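Local structure of exodeoxyribonuclease III (Archaeoglobus fulgidus, 2VOA) at residues N10-R15 against L31-T36. The protein is an AP endonuclease of the exonuclease III family that binds DNA and cleaves it at abasic sites, probably with magnesium or manganese as cofactor. The protein carries 1 engineered substitution. Sequence-based numbering, arbitrary orientation.
With nucleotides of chain C.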
loop_
_atom_site.group_PDB
_atom_site.type_symbol
_atom_site.label_atom_id
_atom_site.label_comp_id
_atom_site.label_asym_id
_atom_site.label_seq_id
_atom_site.Cartn_x
_atom_site.Cartn_y
_atom_site.Cartn_z
ATOM N N ASN A 10 -5.762 11.082 7.242
ATOM C CA ASN A 10 -6.404 9.875 6.679
ATOM C C ASN A 10 -5.642 8.575 7.001
ATOM O O ASN A 10 -5.152 7.884 6.111
ATOM C CB ASN A 10 -6.732 10.017 5.169
ATOM C CG ASN A 10 -7.396 8.777 4.599
ATOM O OD1 ASN A 10 -8.176 8.121 5.287
ATOM N ND2 ASN A 10 -7.057 8.423 3.360
ATOM N N SER A 11 -5.558 8.277 8.302
ATOM C CA SER A 11 -4.860 7.110 8.895
ATOM C C SER A 11 -3.370 7.389 9.115
ATOM O O SER A 11 -2.545 7.374 8.163
ATOM C CB SER A 11 -5.050 5.791 8.128
ATOM O OG SER A 11 -4.463 4.705 8.857
ATOM N N ILE A 12 -3.025 7.630 10.376
ATOM C CA ILE A 12 -1.639 7.991 10.693
ATOM C C ILE A 12 -0.671 6.861 10.297
ATOM O O ILE A 12 0.425 7.131 9.780
ATOM C CB ILE A 12 -1.454 8.471 12.162
ATOM C CG1 ILE A 12 -0.035 9.016 12.414
ATOM C CG2 ILE A 12 -1.832 7.381 13.163
ATOM C CD1 ILE A 12 0.436 10.107 11.455
ATOM N N ARG A 13 -1.079 5.617 10.515
ATOM C CA ARG A 13 -0.201 4.472 10.214
ATOM C C ARG A 13 0.074 4.328 8.711
ATOM O O ARG A 13 1.081 3.739 8.305
ATOM C CB ARG A 13 -0.769 3.182 10.798
ATOM C CG ARG A 13 -0.609 3.042 12.308
ATOM C CD ARG A 13 -1.381 1.815 12.801
ATOM N NE ARG A 13 -2.792 1.984 12.441
ATOM C CZ ARG A 13 -3.768 1.104 12.651
ATOM N NH1 ARG A 13 -3.540 -0.076 13.251
ATOM N NH2 ARG A 13 -4.987 1.429 12.257
ATOM N N SER A 14 -0.814 4.895 7.899
ATOM C CA SER A 14 -0.644 4.932 6.439
ATOM C C SER A 14 -0.094 6.272 5.919
ATOM O O SER A 14 -0.006 6.459 4.708
ATOM C CB SER A 14 -1.962 4.612 5.739
ATOM O OG SER A 14 -2.257 3.232 5.861
ATOM N N ARG A 15 0.302 7.178 6.821
ATOM C CA ARG A 15 0.745 8.529 6.426
ATOM C C ARG A 15 2.046 9.013 7.086
ATOM O O ARG A 15 2.426 10.187 6.931
ATOM C CB ARG A 15 -0.381 9.558 6.654
ATOM C CG ARG A 15 -0.483 10.669 5.569
ATOM C CD ARG A 15 -0.860 10.076 4.195
ATOM N NE ARG A 15 -2.162 9.403 4.273
ATOM C CZ ARG A 15 -2.637 8.542 3.385
ATOM N NH1 ARG A 15 -1.931 8.221 2.309
ATOM N NH2 ARG A 15 -3.839 7.992 3.585
ATOM N N LEU A 31 1.479 20.434 16.060
ATOM C CA LEU A 31 0.719 19.897 14.900
ATOM C C LEU A 31 -0.465 19.110 15.423
ATOM O O LEU A 31 -0.274 18.063 16.078
ATOM C CB LEU A 31 1.588 18.974 14.028
ATOM C CG LEU A 31 0.802 18.232 12.932
ATOM C CD1 LEU A 31 0.286 19.184 11.867
ATOM C CD2 LEU A 31 1.642 17.107 12.300
ATOM N N CYS A 32 -1.670 19.618 15.141
ATOM C CA CYS A 32 -2.919 18.883 15.427
ATOM C C CYS A 32 -3.246 17.945 14.272
ATOM O O CYS A 32 -3.194 18.361 13.116
ATOM C CB CYS A 32 -4.088 19.842 15.642
ATOM S SG CYS A 32 -3.818 20.871 17.073
ATOM N N MET A 33 -3.614 16.709 14.570
ATOM C CA MET A 33 -3.953 15.769 13.510
ATOM C C MET A 33 -5.348 15.204 13.726
ATOM O O MET A 33 -5.767 15.027 14.867
ATOM C CB MET A 33 -2.945 14.606 13.503
ATOM C CG MET A 33 -1.558 15.012 13.081
ATOM S SD MET A 33 -0.324 13.767 13.519
ATOM C CE MET A 33 0.117 14.311 15.185
ATOM N N GLN A 34 -6.060 14.932 12.630
ATOM C CA GLN A 34 -7.372 14.278 12.690
ATOM C C GLN A 34 -7.423 13.066 11.787
ATOM O O GLN A 34 -6.614 12.934 10.853
ATOM C CB GLN A 34 -8.480 15.249 12.291
ATOM C CG GLN A 34 -8.429 16.580 13.052
ATOM C CD GLN A 34 -7.435 17.513 12.453
ATOM O OE1 GLN A 34 -7.223 17.509 11.225
ATOM N NE2 GLN A 34 -6.799 18.304 13.295
ATOM N N GLU A 35 -8.433 12.229 12.020
ATOM C CA GLU A 35 -8.575 10.941 11.325
ATOM C C GLU A 35 -7.296 10.105 11.351
ATOM O O GLU A 35 -6.822 9.601 10.335
ATOM C CB GLU A 35 -9.153 11.129 9.903
ATOM C CG GLU A 35 -10.634 11.409 9.978
ATOM C CD GLU A 35 -11.371 11.180 8.672
ATOM O OE1 GLU A 35 -11.346 12.084 7.810
ATOM O OE2 GLU A 35 -12.032 10.115 8.534
ATOM N N THR A 36 -6.723 9.995 12.549
ATOM C CA THR A 36 -5.591 9.091 12.804
ATOM C C THR A 36 -5.972 7.623 12.606
ATOM O O THR A 36 -5.107 6.788 12.269
ATOM C CB THR A 36 -4.996 9.287 14.223
ATOM O OG1 THR A 36 -6.018 9.069 15.194
ATOM C CG2 THR A 36 -4.467 10.717 14.395
ATOM P P DG C 3 -4.261 5.281 0.824
ATOM O OP1 DG C 3 -3.471 6.481 0.464
ATOM O OP2 DG C 3 -3.808 3.919 0.406
ATOM O "O5'" DG C 3 -4.466 5.219 2.400
ATOM C "C5'" DG C 3 -5.035 4.119 3.080
ATOM C "C4'" DG C 3 -6.058 4.682 4.039
ATOM O "O4'" DG C 3 -7.186 5.219 3.299
ATOM C "C3'" DG C 3 -6.647 3.665 4.997
ATOM O "O3'" DG C 3 -5.824 3.545 6.125
ATOM C "C2'" DG C 3 -7.978 4.335 5.336
ATOM C "C1'" DG C 3 -8.379 4.784 3.945
ATOM N N9 DG C 3 -9.075 3.787 3.112
ATOM C C8 DG C 3 -8.601 3.176 1.971
ATOM N N7 DG C 3 -9.436 2.336 1.426
ATOM C C5 DG C 3 -10.551 2.378 2.254
ATOM C C6 DG C 3 -11.786 1.672 2.160
ATOM O O6 DG C 3 -12.133 0.860 1.290
ATOM N N1 DG C 3 -12.653 1.997 3.209
ATOM C C2 DG C 3 -12.357 2.903 4.208
ATOM N N2 DG C 3 -13.300 3.096 5.138
ATOM N N3 DG C 3 -11.194 3.569 4.306
ATOM C C4 DG C 3 -10.344 3.268 3.294
ATOM P P DG C 4 -5.285 2.121 6.634
ATOM O OP1 DG C 4 -4.160 2.398 7.552
ATOM O OP2 DG C 4 -5.086 1.229 5.460
ATOM O "O5'" DG C 4 -6.495 1.531 7.492
ATOM C "C5'" DG C 4 -7.019 2.279 8.600
ATOM C "C4'" DG C 4 -8.477 1.937 8.854
ATOM O "O4'" DG C 4 -9.262 2.293 7.702
ATOM C "C3'" DG C 4 -8.782 0.457 9.078
ATOM O "O3'" DG C 4 -8.543 0.136 10.427
ATOM C "C2'" DG C 4 -10.280 0.426 8.751
ATOM C "C1'" DG C 4 -10.326 1.360 7.539
ATOM N N9 DG C 4 -10.209 0.661 6.247
ATOM C C8 DG C 4 -9.142 0.658 5.370
ATOM N N7 DG C 4 -9.349 -0.050 4.288
ATOM C C5 DG C 4 -10.645 -0.576 4.448
ATOM C C6 DG C 4 -11.436 -1.431 3.616
ATOM O O6 DG C 4 -11.134 -1.932 2.515
ATOM N N1 DG C 4 -12.692 -1.727 4.166
ATOM C C2 DG C 4 -13.142 -1.227 5.378
ATOM N N2 DG C 4 -14.379 -1.593 5.774
ATOM N N3 DG C 4 -12.411 -0.429 6.161
ATOM C C4 DG C 4 -11.183 -0.131 5.641
HETATM O O HOH W 1 -3.756 4.527 11.375
#
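In the DNase I-like fold of this AP endonuclease, strand 2-8, helix 16-26 and strand 30-34 form a beta-alpha-beta unit. The loop between strand 2-8 and the helix meets the residues just after strand 30-34, which runs parallel to strand 2-8 beside it, and the loop grips the DNA backbone. Two backbone bonds join the segments. Ser11 N donates to Glu35 O at 2.7 Å. Ile12 N donates to Thr36 O at 2.9 Å. Ile12 and Thr36 lie side by side, with CG2 of Ile12 3.8 Å from CB of Thr36. The CD1 end of Ile12 faces the sulfur of Met33. Glu35, a predicted magnesium ligand, is hydrogen-bonded through OE1 to Asn8.

The DNA lies against the loop. Ser11 OG is anti to its own backbone nitrogen (chi1 -174°), which brings it 2.7 Å from OP1 of DG4 of chain C. Ser14 OG bonds the same oxygen. Asn10 ND2 reaches the sugar oxygen O4' of DG3 of chain C, while its OD1 accepts from Lys37. The Arg15 chain bends at chi2 and chi3, and its NH1 meets OP1 of DG3 at 3.0 Å. Its NH2 bonds both O5' of DG3 and Asn10 O. A leucine in place of Arg15 would probably leave the DG3 phosphate without this charged partner and Asn10 O without its side-chain donor. One water ties the loop to the residues after the strand, donating to Ser11 OG and, at 2.8 Å, to Thr36 O, and accepting from Arg13 N and NE.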